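Local coordinates for protein Two-component response regulator yesN (Fusobacterium nucleatum, PDB 3LSG) that probably binds specific DNA sequences through this C-terminal helix-turn-helix domain and regulates transcription as part of a two-component system, at residues A[23-26]-A[27-31]; A[67-71]-A[72-76]. One frame throughout, in Å; residues are numbered along the deposited sequence.

Contact 1: A[23-26]-A[27-31]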
ATOM      1  N   SER A  23       0.198   5.572  -9.616  1.00 23.39           N
ATOM      2  CA  SER A  23       0.483   6.905 -10.157  1.00 25.82           C
ATOM      3  C   SER A  23       1.762   6.981 -11.010  1.00 23.61           C
ATOM      4  O   SER A  23       1.821   7.699 -12.012  1.00 23.52           O
ATOM      5  CB  SER A  23       0.539   7.927  -9.012  1.00 31.97           C
ATOM      6  OG  SER A  23      -0.754   8.102  -8.448  1.00 38.13           O
ATOM      7  N   VAL A  24       2.787   6.242 -10.608  1.00 22.13           N
ATOM      8  CA  VAL A  24       4.024   6.183 -11.377  1.00 23.07           C
ATOM      9  C   VAL A  24       3.744   5.486 -12.710  1.00 20.88           C
ATOM     10  O   VAL A  24       4.179   5.947 -13.768  1.00 21.59           O
ATOM     11  CB  VAL A  24       5.126   5.434 -10.593  1.00 25.07           C
ATOM     12  CG1 VAL A  24       6.378   5.236 -11.455  1.00 24.79           C
ATOM     13  CG2 VAL A  24       5.467   6.173  -9.307  1.00 25.63           C
ATOM     14  N   LEU A  25       3.006   4.377 -12.663  1.00 19.44           N
ATOM     15  CA  LEU A  25       2.623   3.689 -13.895  1.00 23.46           C
ATOM     16  C   LEU A  25       1.789   4.590 -14.815  1.00 25.74           C
ATOM     17  O   LEU A  25       2.044   4.701 -16.014  1.00 22.81           O
ATOM     18  CB  LEU A  25       1.844   2.408 -13.587  1.00 15.01           C
ATOM     19  CG  LEU A  25       1.407   1.575 -14.796  1.00 20.42           C
ATOM     20  CD1 LEU A  25       2.604   1.249 -15.719  1.00 25.08           C
ATOM     21  CD2 LEU A  25       0.746   0.288 -14.349  1.00 23.51           C
ATOM     22  N   SER A  26       0.790   5.245 -14.253  1.00 19.62           N
ATOM     23  CA  SER A  26      -0.130   6.000 -15.090  1.00 21.05           C
ATOM     24  C   SER A  26       0.635   7.124 -15.793  1.00 25.54           C
ATOM     25  O   SER A  26       0.411   7.408 -16.977  1.00 22.89           O
ATOM     26  CB  SER A  26      -1.321   6.511 -14.256  1.00 21.38           C
ATOM     27  OG  SER A  26      -0.968   7.675 -13.529  1.00 28.86           O
ATOM     28  N   GLU A  27       1.574   7.728 -15.074  1.00 25.40           N
ATOM     29  CA  GLU A  27       2.404   8.808 -15.618  1.00 27.26           C
ATOM     30  C   GLU A  27       3.261   8.294 -16.766  1.00 30.31           C
ATOM     31  O   GLU A  27       3.448   8.973 -17.776  1.00 27.17           O
ATOM     32  CB  GLU A  27       3.284   9.404 -14.512  1.00 34.39           C
ATOM     33  CG  GLU A  27       4.590  10.051 -14.986  1.00 43.35           C
ATOM     34  CD  GLU A  27       5.791   9.080 -14.993  1.00 61.22           C
ATOM     35  OE1 GLU A  27       5.890   8.164 -14.116  1.00 49.86           O
ATOM     36  OE2 GLU A  27       6.656   9.252 -15.883  1.00 65.42           O
ATOM     37  N   LYS A  28       3.768   7.076 -16.617  1.00 26.89           N
ATOM     38  CA  LYS A  28       4.555   6.464 -17.674  1.00 30.32           C
ATOM     39  C   LYS A  28       3.706   6.215 -18.909  1.00 27.16           C
ATOM     40  O   LYS A  28       4.216   6.170 -20.016  1.00 31.02           O
ATOM     41  CB  LYS A  28       5.175   5.137 -17.200  1.00 36.14           C
ATOM     42  CG  LYS A  28       6.384   5.301 -16.306  1.00 45.78           C
ATOM     43  CD  LYS A  28       7.298   4.097 -16.396  1.00 53.93           C
ATOM     44  CE  LYS A  28       8.710   4.462 -15.965  1.00 56.87           C
ATOM     45  NZ  LYS A  28       9.690   3.400 -16.303  1.00 61.82           N
ATOM     46  N   LEU A  29       2.409   6.022 -18.718  1.00 28.99           N
ATOM     47  CA  LEU A  29       1.533   5.693 -19.841  1.00 29.07           C
ATOM     48  C   LEU A  29       0.780   6.900 -20.378  1.00 27.93           C
ATOM     49  O   LEU A  29      -0.029   6.764 -21.297  1.00 35.20           O
ATOM     50  CB  LEU A  29       0.538   4.594 -19.442  1.00 26.95           C
ATOM     51  CG  LEU A  29       1.142   3.244 -19.046  1.00 26.79           C
ATOM     52  CD1 LEU A  29       0.123   2.389 -18.324  1.00 26.13           C
ATOM     53  CD2 LEU A  29       1.669   2.529 -20.280  1.00 34.38           C
ATOM     54  N   ASP A  30       1.044   8.076 -19.814  1.00 27.73           N
ATOM     55  CA  ASP A  30       0.313   9.303 -20.182  1.00 25.76           C
ATOM     56  C   ASP A  30      -1.184   9.224 -19.859  1.00 26.50           C
ATOM     57  O   ASP A  30      -2.014   9.802 -20.563  1.00 27.21           O
ATOM     58  CB  ASP A  30       0.507   9.653 -21.663  1.00 28.19           C
ATOM     59  CG  ASP A  30       1.985   9.816 -22.041  1.00 41.52           C
ATOM     60  OD1 ASP A  30       2.704  10.572 -21.354  1.00 37.83           O
ATOM     61  OD2 ASP A  30       2.422   9.188 -23.026  1.00 47.03           O
ATOM     62  N   LEU A  31      -1.517   8.522 -18.784  1.00 22.10           N
ATOM     63  CA  LEU A  31      -2.914   8.352 -18.377  1.00 23.91           C
ATOM     64  C   LEU A  31      -3.132   8.888 -16.969  1.00 19.38           C
ATOM     65  O   LEU A  31      -2.201   8.986 -16.187  1.00 22.02           O
ATOM     66  CB  LEU A  31      -3.295   6.872 -18.401  1.00 24.06           C
ATOM     67  CG  LEU A  31      -3.077   6.091 -19.701  1.00 21.71           C
ATOM     68  CD1 LEU A  31      -3.330   4.608 -19.469  1.00 25.14           C
ATOM     69  CD2 LEU A  31      -3.999   6.620 -20.790  1.00 21.89           C
TER
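The backbone oxygen of S26 receives two hydrogen bonds from the residues that follow it. L31 N comes in almost straight, 2.9 Å from S26 O with an N-H...O angle of 171°. The L31 N bond, with a weak one from D30 N to E27 O and the positive phi of D30 (63°), makes a Schellman motif that ends helix 22-28. L29 N approaches the same S26 O at 3.0 Å, from the opposite face of the carbonyl plane and well above it, in a more bent bond that belongs to the last helical turn. The chain can then turn from helix 22-28 into helix 33-44, within the helix-turn-helix domain. Upstream, ordinary helical bonds run from E27 N to S23 O and from K28 N to V24 O.

The S26 hydroxyl stands between its backbone N and carbonyl carbon, chi1 80°. There OG lies 3.2 Å from L31 O. Both S26 OG and S23 OG bond S33 OG at the start of helix 33-44, and the strongest partner of S23 OG is E81 of the second subunit.

On another side of the helix, L25 and L29 pack one turn apart. Their chains cross obliquely and both reach L36 of helix 33-44 and I10 of helix 2-14. K28 folds its aliphatic base over the preceding turn, with CG 3.4 Å from V24 O. The side chains of E27 and V24 lie side by side, which brings E27 OE1 to 2.8 Å from V24 O, a close approach of two acceptors and not a hydrogen bond. The apolar contact between the leucines is made by methyl groups, L25 CD1 and L29 CD1, 3.8 Å apart.

Contact 2: A[67-71]-A[72-76]; sequences TELKN and YEIAE
With CG beside its backbone N (chi1 -62°) and the chain extended beyond, E73 reaches back to K70 N across the first turn of helix 71-77. The last torsion, chi3 -76°, turns OE1 onto the amide. E73 OE1 accepts from K70 N at 2.9 Å with an N-H...O angle of 162°, using the lone pair away from its other oxygen. Y72 has its ring carbon CG between backbone N and carbonyl carbon. That brings the ring against the base of K70, where Y72 CE2 lies 3.4 Å from K70 CB. The two side chains cross, and the K70 chain bends away beyond CG.

K70 is the N-cap residue. Its N-H held by E73 is one half of a capping box; a lysine side chain offers no acceptor for the other half. L69 and I74 flank this cap as a hydrophobic staple, L69 CB lying 3.7 Å from I74 CG1. The staple packs on L63 of helix 48-66, and I74 also touches A60 and L64 of that helix and F86 of helix 83-94. The L69 and E73 side chains cross at about a right angle, with L69 CD2 3.5 Å from E73 OE1. A negative charge near the helix start probably suits the helix dipole.

K70 O receives I74 N nearly head-on at 3.0 Å and, more weakly, E73 N. N71 O receives A75 N at 2.8 Å. Before the cap, T67 forms an ST turn in which L69 N donates to T67 OG1 at 3.1 Å. T67 OG1 also bonds L63 O in the last turns of helix 48-66. The N71 side chain touches V83 and I87 of helix 83-94.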
ATOM      1  N   THR A  67      17.356 -19.099  -1.577  1.00 27.43           N
ATOM      2  CA  THR A  67      18.434 -18.386  -0.893  1.00 29.91           C
ATOM      3  C   THR A  67      18.336 -18.509   0.619  1.00 30.13           C
ATOM      4  O   THR A  67      17.383 -19.081   1.150  1.00 27.79           O
ATOM      5  CB  THR A  67      18.423 -16.880  -1.218  1.00 30.92           C
ATOM      6  OG1 THR A  67      17.391 -16.234  -0.462  1.00 28.43           O
ATOM      7  CG2 THR A  67      18.199 -16.630  -2.708  1.00 34.45           C
ATOM      8  N   GLU A  68      19.326 -17.936   1.300  1.00 23.05           N
ATOM      9  CA  GLU A  68      19.355 -17.864   2.757  1.00 32.37           C
ATOM     10  C   GLU A  68      19.148 -16.428   3.230  1.00 29.14           C
ATOM     11  O   GLU A  68      19.400 -16.102   4.391  1.00 26.59           O
ATOM     12  CB  GLU A  68      20.693 -18.394   3.286  1.00 44.18           C
ATOM     13  CG  GLU A  68      20.963 -19.847   2.923  1.00 55.99           C
ATOM     14  CD  GLU A  68      19.906 -20.782   3.484  1.00 69.01           C
ATOM     15  OE1 GLU A  68      19.564 -20.639   4.680  1.00 70.62           O
ATOM     16  OE2 GLU A  68      19.419 -21.654   2.728  1.00 75.16           O
ATOM     17  N   LEU A  69      18.678 -15.574   2.326  1.00 28.46           N
ATOM     18  CA  LEU A  69      18.381 -14.185   2.667  1.00 28.51           C
ATOM     19  C   LEU A  69      17.431 -14.065   3.862  1.00 27.67           C
ATOM     20  O   LEU A  69      16.478 -14.835   3.986  1.00 21.13           O
ATOM     21  CB  LEU A  69      17.772 -13.462   1.458  1.00 21.40           C
ATOM     22  CG  LEU A  69      18.654 -13.318   0.223  1.00 25.14           C
ATOM     23  CD1 LEU A  69      17.816 -12.797  -0.923  1.00 24.01           C
ATOM     24  CD2 LEU A  69      19.850 -12.398   0.506  1.00 33.24           C
ATOM     25  N   LYS A  70      17.685 -13.084   4.727  1.00 26.36           N
ATOM     26  CA  LYS A  70      16.773 -12.755   5.828  1.00 19.89           C
ATOM     27  C   LYS A  70      15.516 -12.057   5.306  1.00 25.49           C
ATOM     28  O   LYS A  70      15.500 -11.519   4.192  1.00 23.68           O
ATOM     29  CB  LYS A  70      17.480 -11.851   6.858  1.00 20.33           C
ATOM     30  CG  LYS A  70      18.740 -12.476   7.467  1.00 23.43           C
ATOM     31  CD  LYS A  70      18.325 -13.627   8.382  1.00 36.20           C
ATOM     32  CE  LYS A  70      19.420 -14.626   8.605  1.00 43.72           C
ATOM     33  NZ  LYS A  70      18.846 -15.816   9.293  1.00 49.10           N
ATOM     34  N   ASN A  71      14.455 -12.066   6.108  1.00 19.33           N
ATOM     35  CA  ASN A  71      13.213 -11.397   5.712  1.00 18.21           C
ATOM     36  C   ASN A  71      13.433  -9.936   5.346  1.00 18.04           C
ATOM     37  O   ASN A  71      12.874  -9.468   4.370  1.00 21.79           O
ATOM     38  CB  ASN A  71      12.135 -11.533   6.799  1.00 20.96           C
ATOM     39  CG  ASN A  71      11.616 -12.959   6.922  1.00 27.20           C
ATOM     40  OD1 ASN A  71      11.677 -13.725   5.966  1.00 25.61           O
ATOM     41  ND2 ASN A  71      11.080 -13.311   8.086  1.00 27.71           N
ATOM     42  N   TYR A  72      14.245  -9.213   6.123  1.00 19.21           N
ATOM     43  CA  TYR A  72      14.451  -7.799   5.834  1.00 23.95           C
ATOM     44  C   TYR A  72      15.137  -7.622   4.477  1.00 22.52           C
ATOM     45  O   TYR A  72      14.946  -6.602   3.823  1.00 21.89           O
ATOM     46  CB  TYR A  72      15.187  -7.039   6.974  1.00 19.50           C
ATOM     47  CG  TYR A  72      16.595  -7.516   7.229  1.00 23.16           C
ATOM     48  CD1 TYR A  72      17.660  -7.056   6.452  1.00 22.02           C
ATOM     49  CD2 TYR A  72      16.860  -8.440   8.240  1.00 20.88           C
ATOM     50  CE1 TYR A  72      18.965  -7.517   6.684  1.00 28.26           C
ATOM     51  CE2 TYR A  72      18.143  -8.908   8.474  1.00 20.97           C
ATOM     52  CZ  TYR A  72      19.192  -8.452   7.690  1.00 28.42           C
ATOM     53  OH  TYR A  72      20.469  -8.921   7.932  1.00 24.81           O
ATOM     54  N   GLU A  73      15.900  -8.622   4.043  1.00 18.82           N
ATOM     55  CA  GLU A  73      16.567  -8.551   2.736  1.00 22.00           C
ATOM     56  C   GLU A  73      15.603  -8.870   1.602  1.00 24.32           C
ATOM     57  O   GLU A  73      15.571  -8.186   0.587  1.00 20.41           O
ATOM     58  CB  GLU A  73      17.729  -9.526   2.660  1.00 23.85           C
ATOM     59  CG  GLU A  73      18.837  -9.271   3.659  1.00 30.84           C
ATOM     60  CD  GLU A  73      20.017 -10.217   3.472  1.00 26.64           C
ATOM     61  OE1 GLU A  73      19.913 -11.397   3.867  1.00 28.40           O
ATOM     62  OE2 GLU A  73      21.056  -9.775   2.932  1.00 37.39           O
ATOM     63  N   ILE A  74      14.835  -9.930   1.772  1.00 22.11           N
ATOM     64  CA  ILE A  74      13.809 -10.271   0.803  1.00 23.98           C
ATOM     65  C   ILE A  74      12.786  -9.145   0.670  1.00 23.90           C
ATOM     66  O   ILE A  74      12.420  -8.785  -0.441  1.00 20.22           O
ATOM     67  CB  ILE A  74      13.125 -11.585   1.160  1.00 18.97           C
ATOM     68  CG1 ILE A  74      14.127 -12.734   1.031  1.00 21.29           C
ATOM     69  CG2 ILE A  74      11.930 -11.841   0.241  1.00 16.03           C
ATOM     70  CD1 ILE A  74      13.619 -14.046   1.660  1.00 22.53           C
ATOM     71  N   ALA A  75      12.342  -8.578   1.790  1.00 21.90           N
ATOM     72  CA  ALA A  75      11.407  -7.449   1.744  1.00 19.39           C
ATOM     73  C   ALA A  75      11.971  -6.352   0.850  1.00 22.00           C
ATOM     74  O   ALA A  75      11.302  -5.854  -0.051  1.00 21.18           O
ATOM     75  CB  ALA A  75      11.143  -6.903   3.148  1.00 15.66           C
ATOM     76  N   GLU A  76      13.222  -5.989   1.089  1.00 28.64           N
ATOM     77  CA  GLU A  76      13.862  -4.933   0.314  1.00 30.04           C
ATOM     78  C   GLU A  76      13.912  -5.285  -1.172  1.00 27.32           C
ATOM     79  O   GLU A  76      13.694  -4.445  -2.032  1.00 28.16           O
ATOM     80  CB  GLU A  76      15.284  -4.699   0.826  1.00 33.84           C
ATOM     81  CG  GLU A  76      16.059  -3.674   0.033  1.00 48.23           C
ATOM     82  CD  GLU A  76      17.421  -3.421   0.636  1.00 69.96           C
ATOM     83  OE1 GLU A  76      18.081  -4.409   1.027  1.00 74.24           O
ATOM     84  OE2 GLU A  76      17.826  -2.240   0.726  1.00 80.22           O
TER

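Contact 1 comes first along the chain, and contact 2 follows it after helices 33-44 and 48-66. Their centres are 30 Å apart, on opposite sides of the chain's centre, and their nearest atoms are about 15 Å apart. They do not touch. Contact 1 ends helix 22-28, which packs with helices 2-14 and 33-44. Contact 2 starts helix 71-77, which packs with helices 48-66 and 83-94. This matches the AraC-family design of two helix-turn-helix units joined by a long helix, here 48-66. Helices 33-44 and 83-94 would probably be the DNA-reading helices, as in relatives.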